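Local coordinates for fat acid-binding protein (PDB 3NYI), which probably binds long-chain fatty acids, and holds a stearic acid molecule in the crystal, at residues 123-128 and 199-204; 128-133 and 160-165; 135-140 and 288-293. All coordinates share one frame; numbering follows the deposited sequence.

Contact 1 of 3, residues 123-128 and 199-204; sequences DSKQNT and MKDGDI. With STE (stearic acid), chain C.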
loop_
_atom_site.group_PDB
_atom_site.type_symbol
_atom_site.label_atom_id
_atom_site.label_comp_id
_atom_site.label_asym_id
_atom_site.label_seq_id
_atom_site.Cartn_x
_atom_site.Cartn_y
_atom_site.Cartn_z
ATOM N N ASP A 123 -12.344 -0.155 -3.248
ATOM C CA ASP A 123 -11.491 0.875 -2.642
ATOM C C ASP A 123 -10.899 0.293 -1.358
ATOM O O ASP A 123 -11.571 0.222 -0.325
ATOM C CB ASP A 123 -12.349 2.109 -2.313
ATOM C CG ASP A 123 -11.590 3.187 -1.525
ATOM O OD1 ASP A 123 -10.345 3.133 -1.414
ATOM O OD2 ASP A 123 -12.265 4.102 -1.003
ATOM N N SER A 124 -9.650 -0.143 -1.408
ATOM C CA SER A 124 -9.058 -0.816 -0.251
ATOM C C SER A 124 -9.001 0.056 1.008
ATOM O O SER A 124 -8.961 -0.471 2.120
ATOM C CB SER A 124 -7.640 -1.309 -0.575
ATOM O OG SER A 124 -6.692 -0.253 -0.516
ATOM N N LYS A 125 -8.994 1.376 0.811
ATOM C CA LYS A 125 -8.747 2.370 1.859
ATOM C C LYS A 125 -7.343 2.249 2.443
ATOM O O LYS A 125 -7.054 2.814 3.495
ATOM C CB LYS A 125 -9.802 2.288 2.994
ATOM C CG LYS A 125 -11.237 2.340 2.481
ATOM C CD LYS A 125 -12.262 2.458 3.608
ATOM C CE LYS A 125 -12.176 3.817 4.293
ATOM N NZ LYS A 125 -13.261 4.009 5.314
ATOM N N GLN A 126 -6.472 1.519 1.754
ATOM C CA GLN A 126 -5.100 1.323 2.215
ATOM C C GLN A 126 -4.081 1.780 1.163
ATOM O O GLN A 126 -4.427 2.396 0.141
ATOM C CB GLN A 126 -4.860 -0.167 2.482
ATOM C CG GLN A 126 -6.010 -0.889 3.183
ATOM C CD GLN A 126 -6.385 -0.279 4.543
ATOM O OE1 GLN A 126 -5.535 0.228 5.270
ATOM N NE2 GLN A 126 -7.677 -0.343 4.886
ATOM N N ASN A 127 -2.822 1.450 1.422
ATOM C CA ASN A 127 -1.734 1.695 0.474
ATOM C C ASN A 127 -0.609 0.768 0.878
ATOM O O ASN A 127 -0.561 0.297 2.034
ATOM C CB ASN A 127 -1.270 3.154 0.571
ATOM C CG ASN A 127 -0.185 3.504 -0.427
ATOM O OD1 ASN A 127 -0.003 2.822 -1.444
ATOM N ND2 ASN A 127 0.568 4.571 -0.126
ATOM N N THR A 128 0.287 0.493 -0.064
ATOM C CA THR A 128 1.489 -0.294 0.207
ATOM C C THR A 128 1.222 -1.437 1.218
ATOM O O THR A 128 0.341 -2.276 0.966
ATOM C CB THR A 128 2.741 0.620 0.542
ATOM O OG1 THR A 128 3.906 -0.185 0.779
ATOM C CG2 THR A 128 2.483 1.581 1.739
HETATM N N MSE A 199 -1.406 5.831 9.092
HETATM C CA MSE A 199 -2.456 5.700 8.091
HETATM C C MSE A 199 -3.613 4.912 8.665
HETATM O O MSE A 199 -3.446 3.779 9.124
HETATM C CB MSE A 199 -1.962 5.016 6.812
HETATM C CG MSE A 199 -3.067 4.927 5.774
HETATM SE SE MSE A 199 -2.510 4.237 4.026
HETATM C CE MSE A 199 -4.167 4.709 3.070
ATOM N N LYS A 200 -4.795 5.513 8.648
ATOM C CA LYS A 200 -5.969 4.805 9.113
ATOM C C LYS A 200 -7.185 5.418 8.480
ATOM O O LYS A 200 -7.200 6.622 8.159
ATOM C CB LYS A 200 -6.074 4.864 10.642
ATOM C CG LYS A 200 -6.673 6.145 11.194
ATOM C CD LYS A 200 -6.838 6.024 12.732
ATOM C CE LYS A 200 -7.446 7.280 13.341
ATOM N NZ LYS A 200 -7.632 7.152 14.834
ATOM N N ASP A 201 -8.196 4.585 8.275
ATOM C CA ASP A 201 -9.450 5.072 7.727
ATOM C C ASP A 201 -9.244 5.715 6.347
ATOM O O ASP A 201 -9.956 6.652 5.986
ATOM C CB ASP A 201 -10.058 6.108 8.670
ATOM C CG ASP A 201 -11.506 5.847 8.947
ATOM O OD1 ASP A 201 -12.354 6.524 8.331
ATOM O OD2 ASP A 201 -11.793 4.954 9.773
ATOM N N GLY A 202 -8.251 5.242 5.599
ATOM C CA GLY A 202 -8.063 5.708 4.226
ATOM C C GLY A 202 -7.182 6.922 4.001
ATOM O O GLY A 202 -6.985 7.347 2.845
ATOM N N ASP A 203 -6.618 7.473 5.076
ATOM C CA ASP A 203 -5.831 8.693 4.962
ATOM C C ASP A 203 -4.682 8.719 5.984
ATOM O O ASP A 203 -4.601 7.847 6.851
ATOM C CB ASP A 203 -6.758 9.900 5.179
ATOM C CG ASP A 203 -6.262 11.173 4.487
ATOM O OD1 ASP A 203 -5.086 11.231 4.065
ATOM O OD2 ASP A 203 -7.065 12.126 4.365
ATOM N N ILE A 204 -3.821 9.737 5.911
ATOM C CA ILE A 204 -2.725 9.886 6.885
ATOM C C ILE A 204 -2.940 11.002 7.905
ATOM O O ILE A 204 -3.577 12.015 7.619
ATOM C CB ILE A 204 -1.352 10.064 6.205
ATOM C CG1 ILE A 204 -1.424 11.118 5.094
ATOM C CG2 ILE A 204 -0.883 8.724 5.595
ATOM C CD1 ILE A 204 -0.063 11.366 4.414
HETATM C C1 STE C . -1.657 8.841 -8.486
HETATM O O1 STE C . -2.824 8.731 -8.704
HETATM O O2 STE C . -1.027 9.674 -9.070
HETATM C C2 STE C . -1.026 8.075 -7.300
HETATM C C3 STE C . -0.898 8.998 -6.061
HETATM C C4 STE C . -0.164 8.253 -4.919
HETATM C C5 STE C . -0.238 9.049 -3.596
HETATM C C6 STE C . 0.551 8.308 -2.491
HETATM C C7 STE C . 0.582 9.131 -1.178
HETATM C C8 STE C . 1.246 8.266 -0.076
HETATM C C9 STE C . 1.334 9.036 1.262
HETATM C C10 STE C . 2.088 8.155 2.296
HETATM C C11 STE C . 1.132 7.071 2.800
HETATM C C12 STE C . 1.685 5.627 2.756
HETATM C C13 STE C . 3.217 5.514 2.789
HETATM C C14 STE C . 3.557 4.413 3.831
HETATM C C15 STE C . 5.016 3.927 3.674
HETATM C C16 STE C . 5.407 3.128 4.942
HETATM C C17 STE C . 4.997 1.649 4.774
HETATM C C18 STE C . 5.529 0.794 5.947
HETATM O O HOH W 1 -6.339 3.181 6.253
HETATM O O HOH W 2 -12.521 7.160 5.115
HETATM O O HOH W 3 -3.660 1.565 6.956
#
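Asn127 and Met199 meet beside the bound lipid: the flat carboxamide of Asn127 brings ND2 to 3.3 Å from C12 of the stearic acid and hydrogen-bonds Ser276, while its CB rests 3.8 Å from SE of Met199, a selenomethionine here. The neighbouring amide, that of Gln126, bonds the Ser124 and Met159 carbonyls through NE2, the former 25° out of the amide plane, and water 3 links its OE1 to Met199 O. Facing this loop is a beta-hairpin whose type I' turn, Lys200 to Asp203, joins strands 194-200 and 203-210 at the lipid pocket of this DegV-family protein. Met199 sets CG anti to its backbone N (chi1 -178°) and then runs straight, which brings CE to 3.5 Å from Lys125 O. At Gly202 the backbone angles would press a CB against the carbonyl O of Asp201, so a glycine suits the place; its CA lies 3.2 Å from Lys125 O in a CA-H...O contact, and water 1 bridges that oxygen and Gly202 N. Lys125 NZ stays 4.0 Å from Asp201 OD1, too far for a salt bridge, and weakly hydrogen-bonds water 2, which donates to Asp201 O at 2.8 Å.

Contact 2 of 3, residues 128-133 and 160-165; sequences TVTQAL and ASARIF. With STE (stearic acid), chain C.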
loop_
_atom_site.group_PDB
_atom_site.type_symbol
_atom_site.label_atom_id
_atom_site.label_comp_id
_atom_site.label_asym_id
_atom_site.label_seq_id
_atom_site.Cartn_x
_atom_site.Cartn_y
_atom_site.Cartn_z
ATOM N N THR A 128 0.287 0.493 -0.064
ATOM C CA THR A 128 1.489 -0.294 0.207
ATOM C C THR A 128 1.222 -1.437 1.218
ATOM O O THR A 128 0.341 -2.276 0.966
ATOM C CB THR A 128 2.741 0.620 0.542
ATOM O OG1 THR A 128 3.906 -0.185 0.779
ATOM C CG2 THR A 128 2.483 1.581 1.739
ATOM N N VAL A 129 1.967 -1.484 2.325
ATOM C CA VAL A 129 1.887 -2.641 3.239
ATOM C C VAL A 129 0.442 -3.043 3.649
ATOM O O VAL A 129 0.135 -4.231 3.704
ATOM C CB VAL A 129 2.830 -2.496 4.481
ATOM C CG1 VAL A 129 2.373 -1.347 5.391
ATOM C CG2 VAL A 129 2.946 -3.834 5.279
ATOM N N THR A 130 -0.432 -2.074 3.940
ATOM C CA THR A 130 -1.775 -2.437 4.388
ATOM C C THR A 130 -2.659 -2.831 3.218
ATOM O O THR A 130 -3.605 -3.552 3.389
ATOM C CB THR A 130 -2.491 -1.345 5.225
ATOM O OG1 THR A 130 -2.227 -0.056 4.667
ATOM C CG2 THR A 130 -2.038 -1.376 6.722
ATOM N N GLN A 131 -2.366 -2.325 2.020
ATOM C CA GLN A 131 -3.069 -2.808 0.866
ATOM C C GLN A 131 -2.647 -4.251 0.621
ATOM O O GLN A 131 -3.487 -5.093 0.319
ATOM C CB GLN A 131 -2.765 -1.940 -0.372
ATOM C CG GLN A 131 -3.692 -2.216 -1.552
ATOM C CD GLN A 131 -3.430 -1.211 -2.669
ATOM O OE1 GLN A 131 -2.898 -0.126 -2.416
ATOM N NE2 GLN A 131 -3.784 -1.568 -3.902
ATOM N N ALA A 132 -1.352 -4.545 0.757
ATOM C CA ALA A 132 -0.880 -5.934 0.649
ATOM C C ALA A 132 -1.506 -6.852 1.730
ATOM O O ALA A 132 -1.946 -7.979 1.439
ATOM C CB ALA A 132 0.643 -5.976 0.726
ATOM N N LEU A 133 -1.561 -6.360 2.964
ATOM C CA LEU A 133 -2.192 -7.131 4.061
ATOM C C LEU A 133 -3.667 -7.424 3.795
ATOM O O LEU A 133 -4.146 -8.526 4.075
ATOM C CB LEU A 133 -2.051 -6.386 5.395
ATOM C CG LEU A 133 -0.634 -6.427 5.972
ATOM C CD1 LEU A 133 -0.483 -5.436 7.122
ATOM C CD2 LEU A 133 -0.288 -7.866 6.424
ATOM N N ALA A 160 -11.143 -1.330 8.491
ATOM C CA ALA A 160 -11.141 -0.445 9.661
ATOM C C ALA A 160 -9.989 -0.750 10.638
ATOM O O ALA A 160 -9.505 0.143 11.345
ATOM C CB ALA A 160 -12.483 -0.517 10.382
ATOM N N SER A 161 -9.547 -2.006 10.666
ATOM C CA SER A 161 -8.535 -2.440 11.627
ATOM C C SER A 161 -7.131 -2.158 11.125
ATOM O O SER A 161 -6.186 -2.128 11.917
ATOM C CB SER A 161 -8.662 -3.940 11.921
ATOM O OG SER A 161 -8.078 -4.707 10.866
ATOM N N ALA A 162 -6.977 -1.954 9.811
ATOM C CA ALA A 162 -5.653 -1.777 9.244
ATOM C C ALA A 162 -4.984 -0.490 9.709
ATOM O O ALA A 162 -5.636 0.556 9.820
ATOM C CB ALA A 162 -5.717 -1.809 7.659
ATOM N N ARG A 163 -3.676 -0.550 9.958
ATOM C CA ARG A 163 -2.903 0.657 10.279
ATOM C C ARG A 163 -1.530 0.592 9.633
ATOM O O ARG A 163 -0.921 -0.476 9.584
ATOM C CB ARG A 163 -2.651 0.785 11.786
ATOM C CG ARG A 163 -3.873 0.992 12.673
ATOM C CD ARG A 163 -4.510 2.358 12.404
ATOM N NE ARG A 163 -5.582 2.615 13.364
ATOM C CZ ARG A 163 -6.821 2.175 13.233
ATOM N NH1 ARG A 163 -7.162 1.459 12.163
ATOM N NH2 ARG A 163 -7.723 2.452 14.169
ATOM N N ILE A 164 -1.012 1.737 9.194
ATOM C CA ILE A 164 0.414 1.835 8.932
ATOM C C ILE A 164 1.001 2.805 9.930
ATOM O O ILE A 164 0.443 3.879 10.156
ATOM C CB ILE A 164 0.761 2.387 7.509
ATOM C CG1 ILE A 164 0.002 1.644 6.418
ATOM C CG2 ILE A 164 2.276 2.274 7.281
ATOM C CD1 ILE A 164 0.300 2.170 4.980
ATOM N N PHE A 165 2.135 2.436 10.509
ATOM C CA PHE A 165 2.880 3.317 11.392
ATOM C C PHE A 165 4.251 3.508 10.772
ATOM O O PHE A 165 4.966 2.540 10.546
ATOM C CB PHE A 165 3.024 2.659 12.773
ATOM C CG PHE A 165 1.714 2.331 13.417
ATOM C CD1 PHE A 165 0.954 3.334 13.999
ATOM C CD2 PHE A 165 1.221 1.027 13.416
ATOM C CE1 PHE A 165 -0.284 3.045 14.592
ATOM C CE2 PHE A 165 -0.005 0.732 14.004
ATOM C CZ PHE A 165 -0.759 1.749 14.593
HETATM C C1 STE C . -1.657 8.841 -8.486
HETATM O O1 STE C . -2.824 8.731 -8.704
HETATM O O2 STE C . -1.027 9.674 -9.070
HETATM C C2 STE C . -1.026 8.075 -7.300
HETATM C C3 STE C . -0.898 8.998 -6.061
HETATM C C4 STE C . -0.164 8.253 -4.919
HETATM C C5 STE C . -0.238 9.049 -3.596
HETATM C C6 STE C . 0.551 8.308 -2.491
HETATM C C7 STE C . 0.582 9.131 -1.178
HETATM C C8 STE C . 1.246 8.266 -0.076
HETATM C C9 STE C . 1.334 9.036 1.262
HETATM C C10 STE C . 2.088 8.155 2.296
HETATM C C11 STE C . 1.132 7.071 2.800
HETATM C C12 STE C . 1.685 5.627 2.756
HETATM C C13 STE C . 3.217 5.514 2.789
HETATM C C14 STE C . 3.557 4.413 3.831
HETATM C C15 STE C . 5.016 3.927 3.674
HETATM C C16 STE C . 5.407 3.128 4.942
HETATM C C17 STE C . 4.997 1.649 4.774
HETATM C C18 STE C . 5.529 0.794 5.947
#
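Thr130 and Ala162, their CA atoms 6.2 Å apart, mark where helix 128-133 passes strand 163-165, the two axes coming within 8.0 Å and running roughly antiparallel at 149°. Thr130 faces the strand and wedges both of its branches against it. Its CG2 sits 3.2 Å from Arg163 O, a tight van der Waals approach, and also meets the methyl of Ala162. Its OG1 lies between the backbone N and the carbonyl carbon (chi1 40°), where it can hydrogen-bond Asn127 O one turn back while its flank presses on Ile164 CG1 at 3.3 Å. The helix covers one face of the mixed sheet in which strand 163-167 runs between strands 194-200 and 285-291, and successive residues of the strand divide between the two faces: Ile164 serves this helix, whereas Arg163 and Phe165 turn to helix 213-231 behind. Arg163 spends NH1 on its own chain, bonding Ala160 O at 2.8 Å and also Ala162 O, both in the guanidinium plane, and so ties the helix end to the start of the strand. Ile164 has two jobs. Its CG1 passes alongside Val129 CG1 in the opposite direction and crosses Thr130 at an angle, while CD1 ends 4.0 Å from Thr128 CG2. Its CG2 turns to the lipid, 3.8 Å from C17 of the stearic acid. Cutting Ile164 back to an alanine would probably open a gap beside Thr130 and Thr128 and leave C17 and C18 without the methyl that CG2 puts against them. Thr128 and Val129 line the lipid from the helix: CG2 of Thr128 lies 3.7 Å from C14, and CG1 of Val129 approaches C18, the terminal methyl. Thr128 OG1, meanwhile, is hydrogen-bonded to Asp14.

Contact 3 of 3, residues 135-140 and 288-293; sequences IDQFVR and GVIRKY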
loop_
_atom_site.group_PDB
_atom_site.type_symbol
_atom_site.label_atom_id
_atom_site.label_comp_id
_atom_site.label_asym_id
_atom_site.label_seq_id
_atom_site.Cartn_x
_atom_site.Cartn_y
_atom_site.Cartn_z
ATOM N N ILE A 135 -5.238 -7.514 0.767
ATOM C CA ILE A 135 -5.326 -8.474 -0.308
ATOM C C ILE A 135 -5.026 -9.875 0.212
ATOM O O ILE A 135 -5.727 -10.835 -0.094
ATOM C CB ILE A 135 -4.361 -8.118 -1.443
ATOM C CG1 ILE A 135 -4.875 -6.870 -2.163
ATOM C CG2 ILE A 135 -4.269 -9.266 -2.406
ATOM C CD1 ILE A 135 -3.797 -6.164 -3.046
ATOM N N ASP A 136 -3.986 -9.975 1.020
ATOM C CA ASP A 136 -3.612 -11.262 1.598
ATOM C C ASP A 136 -4.701 -11.861 2.505
ATOM O O ASP A 136 -4.916 -13.070 2.497
ATOM C CB ASP A 136 -2.270 -11.159 2.332
ATOM C CG ASP A 136 -1.786 -12.507 2.842
ATOM O OD1 ASP A 136 -1.598 -13.427 2.011
ATOM O OD2 ASP A 136 -1.634 -12.641 4.073
ATOM N N GLN A 137 -5.404 -11.033 3.269
ATOM C CA GLN A 137 -6.527 -11.565 4.043
ATOM C C GLN A 137 -7.573 -12.136 3.088
ATOM O O GLN A 137 -8.132 -13.193 3.335
ATOM C CB GLN A 137 -7.147 -10.506 4.954
ATOM C CG GLN A 137 -6.302 -10.180 6.184
ATOM C CD GLN A 137 -6.151 -11.383 7.114
ATOM O OE1 GLN A 137 -7.138 -12.011 7.481
ATOM N NE2 GLN A 137 -4.910 -11.713 7.478
ATOM N N PHE A 138 -7.817 -11.445 1.974
ATOM C CA PHE A 138 -8.784 -11.916 0.991
ATOM C C PHE A 138 -8.319 -13.222 0.351
ATOM O O PHE A 138 -9.097 -14.158 0.205
ATOM C CB PHE A 138 -9.016 -10.851 -0.102
ATOM C CG PHE A 138 -10.357 -10.962 -0.754
ATOM C CD1 PHE A 138 -11.476 -10.415 -0.145
ATOM C CD2 PHE A 138 -10.507 -11.639 -1.957
ATOM C CE1 PHE A 138 -12.723 -10.533 -0.719
ATOM C CE2 PHE A 138 -11.753 -11.759 -2.546
ATOM C CZ PHE A 138 -12.863 -11.204 -1.927
ATOM N N VAL A 139 -7.045 -13.274 -0.035
ATOM C CA VAL A 139 -6.457 -14.498 -0.580
ATOM C C VAL A 139 -6.603 -15.655 0.411
ATOM O O VAL A 139 -6.968 -16.772 0.031
ATOM C CB VAL A 139 -4.969 -14.306 -0.946
ATOM C CG1 VAL A 139 -4.297 -15.663 -1.204
ATOM C CG2 VAL A 139 -4.828 -13.374 -2.156
ATOM N N ARG A 140 -6.332 -15.377 1.680
ATOM C CA ARG A 140 -6.493 -16.385 2.739
ATOM C C ARG A 140 -7.925 -16.908 2.829
ATOM O O ARG A 140 -8.153 -18.122 2.862
ATOM C CB ARG A 140 -6.074 -15.825 4.092
ATOM C CG ARG A 140 -4.591 -15.562 4.241
ATOM C CD ARG A 140 -4.311 -14.860 5.562
ATOM N NE ARG A 140 -2.901 -14.507 5.698
ATOM C CZ ARG A 140 -2.164 -14.809 6.762
ATOM N NH1 ARG A 140 -2.708 -15.463 7.788
ATOM N NH2 ARG A 140 -0.887 -14.456 6.801
ATOM N N GLY A 288 2.948 -2.267 8.999
ATOM C CA GLY A 288 1.510 -2.306 8.828
ATOM C C GLY A 288 0.931 -3.463 9.618
ATOM O O GLY A 288 1.599 -4.481 9.853
ATOM N N VAL A 289 -0.310 -3.306 10.057
ATOM C CA VAL A 289 -0.970 -4.375 10.791
ATOM C C VAL A 289 -2.390 -4.486 10.284
ATOM O O VAL A 289 -2.949 -3.521 9.755
ATOM C CB VAL A 289 -0.987 -4.120 12.326
ATOM C CG1 VAL A 289 0.406 -3.760 12.804
ATOM C CG2 VAL A 289 -2.002 -3.013 12.680
ATOM N N ILE A 290 -2.975 -5.661 10.441
ATOM C CA ILE A 290 -4.377 -5.849 10.104
ATOM C C ILE A 290 -4.913 -7.000 10.925
ATOM O O ILE A 290 -4.148 -7.885 11.323
ATOM C CB ILE A 290 -4.571 -6.142 8.584
ATOM C CG1 ILE A 290 -6.024 -5.893 8.152
ATOM C CG2 ILE A 290 -4.154 -7.571 8.268
ATOM C CD1 ILE A 290 -6.234 -5.860 6.592
ATOM N N ARG A 291 -6.220 -7.000 11.180
ATOM C CA ARG A 291 -6.832 -8.070 11.967
ATOM C C ARG A 291 -6.816 -9.360 11.163
ATOM O O ARG A 291 -6.977 -9.333 9.947
ATOM C CB ARG A 291 -8.288 -7.743 12.326
ATOM C CG ARG A 291 -8.476 -6.881 13.555
ATOM C CD ARG A 291 -8.141 -7.652 14.810
ATOM N NE ARG A 291 -9.109 -8.710 15.074
ATOM C CZ ARG A 291 -10.169 -8.573 15.866
ATOM N NH1 ARG A 291 -10.417 -7.413 16.466
ATOM N NH2 ARG A 291 -10.987 -9.596 16.047
ATOM N N LYS A 292 -6.624 -10.490 11.840
ATOM C CA LYS A 292 -6.809 -11.786 11.182
ATOM C C LYS A 292 -8.300 -12.024 10.995
ATOM O O LYS A 292 -9.061 -11.975 11.962
ATOM C CB LYS A 292 -6.221 -12.926 12.017
ATOM C CG LYS A 292 -4.785 -12.744 12.433
ATOM C CD LYS A 292 -4.532 -13.631 13.667
ATOM C CE LYS A 292 -3.061 -13.797 13.968
ATOM N NZ LYS A 292 -2.870 -14.786 15.070
ATOM N N TYR A 293 -8.726 -12.281 9.761
ATOM C CA TYR A 293 -10.161 -12.454 9.505
ATOM C C TYR A 293 -10.821 -13.486 10.434
ATOM O O TYR A 293 -11.983 -13.332 10.790
ATOM C CB TYR A 293 -10.444 -12.801 8.038
ATOM C CG TYR A 293 -10.336 -14.276 7.729
ATOM C CD1 TYR A 293 -11.436 -15.117 7.878
ATOM C CD2 TYR A 293 -9.137 -14.829 7.293
ATOM C CE1 TYR A 293 -11.340 -16.475 7.606
ATOM C CE2 TYR A 293 -9.036 -16.180 7.013
ATOM C CZ TYR A 293 -10.139 -16.997 7.175
ATOM O OH TYR A 293 -10.038 -18.340 6.892
#
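Gln137 and Tyr293 bring the backbones nearest, CA to CA 6.6 Å, at the point where the chain has left the end of strand 288-291 and curls into a short 3-10 turn beside helix 135-140. Gln137 does most of the work. Its chain bends at chi2 (-64°), which carries the amide across the end of the strand. On the way CG packs 4.0 Å from Ile290 CG2, and CD passes Arg291 O. At the tip, OE1 accepts the backbone N-H of Tyr293 at 2.8 Å. That bond is nearly straight at the hydrogen, 162°, yet the nitrogen stands 40° above the carbonyl plane rather than on a lone pair. The same OE1 lies at the edge of the Tyr293 ring, near its plane and 3.5 Å from CD2. One turn further along the helix, Arg140 lays CB obliquely against the ring, 4.2 Å from CE2. Its guanidinium is held away from the ring, NE making a salt bridge 2.8 Å long to OD2 of Asp136 and NH2 another to Asp265, while the Tyr293 hydroxyl bonds Asp144. Helix 128-143 is thus fastened to the sheet where strand 285-291 ends. With a buried side-chain carbonyl receiving a main-chain N-H, the join probably relies on the position of the Tyr293 main chain; the ring adds packing against Arg140 CB and, through its hydroxyl, a further polar tie.

How the contacts relate
Contacts 1 and 2 are buried near the centre of the chain, share Thr128 and both touch the stearic acid; contact 3 lies farther out, is only partly buried, and its Ile290 side chain is about 13 Å from the lipid. All three reach the same mixed sheet, on the neighbouring strands 194-200, 163-167 and 285-291, with probable backbone bonds Ile164 to Met199 and Arg163 to Val289 linking them. Helix 128-143 supplies one side of contacts 2 and 3. The chemistry changes along the way: water bridges and selenium packing at the hairpin, close-fitting methyl groups at the helix start, and a direct side-chain-to-backbone hydrogen bond with flanking charges farther out.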